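PDB 3QRE: enoyl-CoA hydratase, EchA12_1 from Mycobacterium marinum M, which probably catalyses the hydration of enoyl-CoA thioesters in fatty acid metabolism, with a crotonase-like fold. Local coordinates for residues D57-A60 and G61-A65; G139-G143 and I144-Q148; L226-A229 and E230-R234. All coordinates share one frame; numbering follows the deposited sequence.

Contact 1: residues D57-A60 and G61-A65; sequences DLAA and GFYAA
Ala59 and Tyr63 meet one turn apart on helix 56-71, the helix of a beta-alpha-beta unit that connects strands 40-45 and 77-82 of the crotonase-like fold. Their backbones share the straightest of four successive i to i+4 bonds: Tyr63 N donates a hydrogen bond to Ala59 O at 2.8 Å, with an N-H...O angle of 170°. Phe62 N pairs with Leu58 O, Gly61 N with Asp57 O and Ala64 N with Ala60 O, so every carbonyl of 57-60 is taken up by an amide of 61-64. Asp57 is occupied at its carboxylate too: OD2 forms a salt bridge with Arg50, OD1 one with Arg47, and the amide of Leu58 adds only a weak bond to OD2. Phe62 and Leu58 turn inward, against Phe125 and against Phe45 of strand 40-45 respectively. Tyr63 instead keeps CG anti to its carbonyl carbon (chi1 -60°), which brings the ring back over the preceding turn. There Ala59 O, already bonded to Tyr63 N, lies 3.3 Å above one face of the Tyr63 ring, displaced toward the rim, while Ala59 CB comes within 4.1 Å of Tyr63 CE2.

Contact 2: residues G139-G143 and I144-Q148; sequences GPCVG and IGLTQ
Cys141 and Leu146 face each other where strand 141-142 turns at Gly143 into helix 144-151. Starting from the backbone, Leu146 CB lies 3.3 Å from Gly143 O. CG is set anti to the backbone N (chi1 177°), and the chain runs on until CD1 comes to 4.1 Å from Cys141 SG. Cys141 SG is also 3.6 Å from Leu146 CA, at the root of the leucine, and it comes nearest to Gly145 O, at 3.5 Å. Phe163 of strand 162-164 touches both side chains, while Ile178 of helix 178-185 packs on Leu146. Gly143, at the N-cap, has a positive phi of 62°, a backbone conformation that glycine adopts readily. Gly143 O accepts from Thr147 N at 3.1 Å, in the carbonyl plane, and more weakly from Leu146 N. One residue earlier, Val142 O accepts a hydrogen bond from Gly145 N at 3.0 Å, the donor standing well above the carbonyl plane. In crotonase-like enzymes the start of this helix lies beside the oxyanion hole that holds the thioester carbonyl; a similar role here is inferred. The hydrogen bonds across the junction all run between backbone groups, while cysteine and leucine meet by apolar contact, consistent with a shape set mainly by the backbone.

Contact 3: residues L226-A229 and E230-R234; sequences LEYA and EDIAR
Glu227 O accepts a hydrogen bond from Asp231 N at 2.8 Å, the shortest backbone bond between the two turns of helix 221-235, with an N-H...O angle of 159°. The carboxylates of the same two residues are joined by a water, which donates to Glu227 OE2 and to Asp231 OD2, at 2.8 Å each. Glu227 OE2 and Asp231 OD2 stay 5.0 Å apart, and the shared water would probably ease their repulsion; the salt bridge from Arg224 to Glu227 OE1 should offset part of the negative charge. Elsewhere around the turn, Glu230 N, Ile232 N and Ala233 N bond to Leu226 O, Tyr228 O and Ala229 O.

On another side of the helix Ile232 lays its CG2 methyl over one face of the Tyr228 ring, a CH-pi contact 4.0 Å from the centroid and 17° off the ring normal. Chi1 of Ile232 (85°) sets CG1 between the backbone N and the carbonyl carbon, leaving CG2 beside the N. Phe156 meets the tyrosine ring edge-to-face, and Tyr228 OH hydrogen-bonds Asp193 of the second subunit; Ser197 of that same second subunit packs on Tyr228 and Ile232. Ala229 and Leu226 lie against strand 40-45; Ala229 also joins Ile232 and Ala233 on Val77 of strand 77-82, seating the helix on the six-stranded sheet at a subunit interface.

Along the chain the contacts come in series, contact 1 in helix 56-71, contact 2 at the turn into helix 144-151, and contact 3 in helix 221-235. Contacts 1 and 2 have centres 16 Å apart and do touch: Phe62 CE2 packs 3.2 Å from Gln148 NE2. Contact 3 is farther off, its centre 24 Å from each of the others and its nearest atoms about 14 Å away. Helices 56-71 and 221-235 both pack on strand 40-45 of the six-stranded sheet, whereas contact 2 includes strand 141-142 of the four-stranded sheet. Contacts 2 and 3 lie on opposite sides of the chain's centre: contact 2 belongs to the buried interior, while contact 3 takes part in subunit assembly.

Contact 1: residues D57-A60 and G61-A65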
loop_
_atom_site.group_PDB
_atom_site.type_symbol
_atom_site.label_atom_id
_atom_site.label_comp_id
_atom_site.label_asym_id
_atom_site.label_seq_id
_atom_site.Cartn_x
_atom_site.Cartn_y
_atom_site.Cartn_z
ATOM N N ASP A 57 -14.132 31.422 -6.661
ATOM C CA ASP A 57 -15.100 31.183 -7.743
ATOM C C ASP A 57 -15.205 29.692 -8.065
ATOM O O ASP A 57 -16.303 29.150 -8.209
ATOM C CB ASP A 57 -14.785 32.002 -9.020
ATOM C CG ASP A 57 -13.359 31.745 -9.577
ATOM O OD1 ASP A 57 -13.111 32.034 -10.767
ATOM O OD2 ASP A 57 -12.475 31.282 -8.824
ATOM N N LEU A 58 -14.048 29.047 -8.155
ATOM C CA LEU A 58 -13.958 27.645 -8.508
ATOM C C LEU A 58 -14.506 26.776 -7.383
ATOM O O LEU A 58 -15.216 25.818 -7.645
ATOM C CB LEU A 58 -12.517 27.274 -8.811
ATOM C CG LEU A 58 -12.442 26.176 -9.865
ATOM C CD1 LEU A 58 -12.774 26.753 -11.270
ATOM C CD2 LEU A 58 -11.082 25.533 -9.836
ATOM N N ALA A 59 -14.196 27.150 -6.144
ATOM C CA ALA A 59 -14.700 26.470 -4.975
ATOM C C ALA A 59 -16.225 26.508 -4.923
ATOM O O ALA A 59 -16.871 25.437 -4.878
ATOM C CB ALA A 59 -14.083 27.045 -3.679
ATOM N N ALA A 60 -16.797 27.714 -4.960
ATOM C CA ALA A 60 -18.251 27.885 -4.915
ATOM C C ALA A 60 -18.983 27.151 -6.049
ATOM O O ALA A 60 -20.082 26.595 -5.854
ATOM C CB ALA A 60 -18.637 29.370 -4.875
ATOM N N GLY A 61 -18.379 27.139 -7.233
ATOM C CA GLY A 61 -18.989 26.429 -8.362
ATOM C C GLY A 61 -18.975 24.941 -8.070
ATOM O O GLY A 61 -19.989 24.264 -8.216
ATOM N N PHE A 62 -17.821 24.451 -7.630
ATOM C CA PHE A 62 -17.615 23.053 -7.278
ATOM C C PHE A 62 -18.594 22.542 -6.201
ATOM O O PHE A 62 -19.233 21.509 -6.391
ATOM C CB PHE A 62 -16.162 22.842 -6.820
ATOM C CG PHE A 62 -15.816 21.397 -6.515
ATOM C CD1 PHE A 62 -15.915 20.410 -7.504
ATOM C CD2 PHE A 62 -15.391 21.024 -5.254
ATOM C CE1 PHE A 62 -15.590 19.064 -7.228
ATOM C CE2 PHE A 62 -15.076 19.672 -4.971
ATOM C CZ PHE A 62 -15.167 18.701 -5.967
ATOM N N TYR A 63 -18.707 23.269 -5.089
ATOM C CA TYR A 63 -19.624 22.895 -4.008
ATOM C C TYR A 63 -21.052 22.838 -4.487
ATOM O O TYR A 63 -21.766 21.859 -4.199
ATOM C CB TYR A 63 -19.526 23.840 -2.822
ATOM C CG TYR A 63 -18.150 23.868 -2.208
ATOM C CD1 TYR A 63 -17.317 22.729 -2.259
ATOM C CD2 TYR A 63 -17.681 25.009 -1.564
ATOM C CE1 TYR A 63 -16.056 22.726 -1.693
ATOM C CE2 TYR A 63 -16.410 25.033 -1.007
ATOM C CZ TYR A 63 -15.596 23.874 -1.069
ATOM O OH TYR A 63 -14.328 23.883 -0.516
ATOM N N ALA A 64 -21.449 23.851 -5.254
ATOM C CA ALA A 64 -22.826 23.966 -5.710
ATOM C C ALA A 64 -23.117 22.849 -6.697
ATOM O O ALA A 64 -24.180 22.246 -6.651
ATOM C CB ALA A 64 -23.096 25.371 -6.331
ATOM N N ALA A 65 -22.154 22.568 -7.573
ATOM C CA ALA A 65 -22.291 21.506 -8.567
ATOM C C ALA A 65 -22.392 20.134 -7.901
ATOM O O ALA A 65 -23.329 19.394 -8.184
ATOM C CB ALA A 65 -21.146 21.554 -9.578
#

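Contact 2: residues G139-G143 and I144-Q148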
loop_
_atom_site.group_PDB
_atom_site.type_symbol
_atom_site.label_atom_id
_atom_site.label_comp_id
_atom_site.label_asym_id
_atom_site.label_seq_id
_atom_site.Cartn_x
_atom_site.Cartn_y
_atom_site.Cartn_z
ATOM N N GLY A 139 -4.633 16.862 -17.494
ATOM C CA GLY A 139 -3.405 17.673 -17.557
ATOM C C GLY A 139 -2.983 18.075 -16.149
ATOM O O GLY A 139 -3.504 17.493 -15.172
ATOM N N PRO A 140 -2.058 19.073 -16.030
ATOM C CA PRO A 140 -1.477 19.478 -14.738
ATOM C C PRO A 140 -2.372 19.333 -13.484
ATOM O O PRO A 140 -3.441 19.934 -13.381
ATOM C CB PRO A 140 -1.018 20.928 -14.998
ATOM C CG PRO A 140 -0.660 20.934 -16.528
ATOM C CD PRO A 140 -1.333 19.716 -17.154
ATOM N N CYS A 141 -1.897 18.523 -12.542
ATOM C CA CYS A 141 -2.605 18.232 -11.288
ATOM C C CYS A 141 -1.656 18.538 -10.099
ATOM O O CYS A 141 -0.775 17.744 -9.749
ATOM C CB CYS A 141 -3.045 16.767 -11.311
ATOM S SG CYS A 141 -4.009 16.166 -9.905
ATOM N N VAL A 142 -1.825 19.708 -9.490
ATOM C CA VAL A 142 -0.785 20.265 -8.620
ATOM C C VAL A 142 -1.387 20.924 -7.398
ATOM O O VAL A 142 -2.423 21.606 -7.492
ATOM C CB VAL A 142 0.110 21.295 -9.394
ATOM C CG1 VAL A 142 1.122 21.990 -8.467
ATOM C CG2 VAL A 142 0.838 20.611 -10.572
ATOM N N GLY A 143 -0.724 20.737 -6.257
ATOM C CA GLY A 143 -1.142 21.374 -5.027
ATOM C C GLY A 143 -2.524 20.899 -4.642
ATOM O O GLY A 143 -2.810 19.682 -4.625
ATOM N N ILE A 144 -3.383 21.862 -4.351
ATOM C CA ILE A 144 -4.759 21.601 -4.001
ATOM C C ILE A 144 -5.481 20.757 -5.077
ATOM O O ILE A 144 -6.357 19.945 -4.744
ATOM C CB ILE A 144 -5.498 22.919 -3.684
ATOM C CG1 ILE A 144 -7.021 22.717 -3.622
ATOM C CG2 ILE A 144 -5.130 23.958 -4.718
ATOM C CD1 ILE A 144 -7.700 23.371 -2.394
ATOM N N GLY A 145 -5.088 20.924 -6.339
ATOM C CA GLY A 145 -5.585 20.079 -7.410
ATOM C C GLY A 145 -5.263 18.591 -7.252
ATOM O O GLY A 145 -6.083 17.730 -7.612
ATOM N N LEU A 146 -4.078 18.278 -6.727
ATOM C CA LEU A 146 -3.738 16.894 -6.400
ATOM C C LEU A 146 -4.580 16.409 -5.200
ATOM O O LEU A 146 -5.134 15.313 -5.212
ATOM C CB LEU A 146 -2.237 16.763 -6.108
ATOM C CG LEU A 146 -1.796 15.362 -5.686
ATOM C CD1 LEU A 146 -1.994 14.344 -6.826
ATOM C CD2 LEU A 146 -0.326 15.385 -5.220
ATOM N N THR A 147 -4.685 17.240 -4.171
ATOM C CA THR A 147 -5.530 16.892 -3.034
ATOM C C THR A 147 -6.967 16.570 -3.458
ATOM O O THR A 147 -7.489 15.505 -3.091
ATOM C CB THR A 147 -5.470 17.960 -1.943
ATOM O OG1 THR A 147 -4.100 18.165 -1.610
ATOM C CG2 THR A 147 -6.211 17.506 -0.689
ATOM N N GLN A 148 -7.592 17.448 -4.245
ATOM C CA GLN A 148 -8.951 17.189 -4.706
ATOM C C GLN A 148 -9.095 15.911 -5.547
ATOM O O GLN A 148 -10.086 15.199 -5.388
ATOM C CB GLN A 148 -9.539 18.366 -5.490
ATOM C CG GLN A 148 -10.439 19.276 -4.647
ATOM C CD GLN A 148 -11.685 18.596 -4.021
ATOM O OE1 GLN A 148 -12.004 17.401 -4.222
ATOM N NE2 GLN A 148 -12.385 19.382 -3.236
#

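Contact 3: residues L226-A229 and E230-R234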
loop_
_atom_site.group_PDB
_atom_site.type_symbol
_atom_site.label_atom_id
_atom_site.label_comp_id
_atom_site.label_asym_id
_atom_site.label_seq_id
_atom_site.Cartn_x
_atom_site.Cartn_y
_atom_site.Cartn_z
ATOM N N LEU A 226 -16.316 8.117 -18.599
ATOM C CA LEU A 226 -17.781 7.977 -18.731
ATOM C C LEU A 226 -18.257 6.544 -18.916
ATOM O O LEU A 226 -19.340 6.199 -18.459
ATOM C CB LEU A 226 -18.338 8.830 -19.874
ATOM C CG LEU A 226 -18.138 10.319 -19.694
ATOM C CD1 LEU A 226 -18.367 11.017 -21.054
ATOM C CD2 LEU A 226 -19.034 10.869 -18.578
ATOM N N GLU A 227 -17.471 5.732 -19.620
ATOM C CA GLU A 227 -17.791 4.311 -19.822
ATOM C C GLU A 227 -17.830 3.655 -18.444
ATOM O O GLU A 227 -18.851 3.107 -18.025
ATOM C CB GLU A 227 -16.731 3.643 -20.715
ATOM C CG GLU A 227 -16.886 2.122 -20.914
ATOM C CD GLU A 227 -15.634 1.443 -21.527
ATOM O OE1 GLU A 227 -14.516 1.990 -21.431
ATOM O OE2 GLU A 227 -15.773 0.342 -22.102
ATOM N N TYR A 228 -16.712 3.776 -17.735
ATOM C CA TYR A 228 -16.548 3.264 -16.373
ATOM C C TYR A 228 -17.657 3.729 -15.433
ATOM O O TYR A 228 -18.233 2.921 -14.716
ATOM C CB TYR A 228 -15.155 3.640 -15.840
ATOM C CG TYR A 228 -14.856 3.069 -14.477
ATOM C CD1 TYR A 228 -14.457 1.753 -14.332
ATOM C CD2 TYR A 228 -14.991 3.854 -13.332
ATOM C CE1 TYR A 228 -14.194 1.228 -13.089
ATOM C CE2 TYR A 228 -14.724 3.351 -12.096
ATOM C CZ TYR A 228 -14.329 2.035 -11.968
ATOM O OH TYR A 228 -14.076 1.534 -10.714
ATOM N N ALA A 229 -17.969 5.025 -15.473
ATOM C CA ALA A 229 -19.029 5.627 -14.634
ATOM C C ALA A 229 -20.451 5.086 -14.889
ATOM O O ALA A 229 -21.197 4.818 -13.943
ATOM C CB ALA A 229 -19.008 7.131 -14.743
ATOM N N GLU A 230 -20.838 4.942 -16.149
ATOM C CA GLU A 230 -22.117 4.298 -16.466
ATOM C C GLU A 230 -22.075 2.791 -16.207
ATOM O O GLU A 230 -23.086 2.209 -15.820
ATOM C CB GLU A 230 -22.579 4.639 -17.894
ATOM C CG GLU A 230 -23.510 5.885 -17.933
ATOM C CD GLU A 230 -23.528 6.584 -19.286
ATOM O OE1 GLU A 230 -23.290 7.829 -19.342
ATOM O OE2 GLU A 230 -23.789 5.877 -20.297
ATOM N N ASP A 231 -20.905 2.176 -16.399
ATOM C CA ASP A 231 -20.681 0.782 -16.004
ATOM C C ASP A 231 -21.015 0.559 -14.527
ATOM O O ASP A 231 -21.817 -0.327 -14.218
ATOM C CB ASP A 231 -19.243 0.321 -16.293
ATOM C CG ASP A 231 -19.079 -0.298 -17.683
ATOM O OD1 ASP A 231 -19.922 -0.065 -18.596
ATOM O OD2 ASP A 231 -18.086 -1.033 -17.871
ATOM N N ILE A 232 -20.437 1.365 -13.620
ATOM C CA ILE A 232 -20.726 1.203 -12.187
ATOM C C ILE A 232 -22.163 1.579 -11.823
ATOM O O ILE A 232 -22.769 0.965 -10.933
ATOM C CB ILE A 232 -19.651 1.878 -11.230
ATOM C CG1 ILE A 232 -19.936 3.351 -10.988
ATOM C CG2 ILE A 232 -18.220 1.672 -11.752
ATOM C CD1 ILE A 232 -18.842 4.032 -10.180
ATOM N N ALA A 233 -22.711 2.561 -12.534
ATOM C CA ALA A 233 -24.097 2.957 -12.361
ATOM C C ALA A 233 -25.059 1.811 -12.688
ATOM O O ALA A 233 -26.095 1.650 -12.026
ATOM C CB ALA A 233 -24.418 4.172 -13.204
ATOM N N ARG A 234 -24.724 1.001 -13.684
ATOM C CA ARG A 234 -25.551 -0.158 -13.960
ATOM C C ARG A 234 -25.310 -1.242 -12.904
ATOM O O ARG A 234 -26.269 -1.835 -12.396
ATOM C CB ARG A 234 -25.334 -0.686 -15.390
HETATM O O HOH W 1 -17.410 -1.313 -20.533
#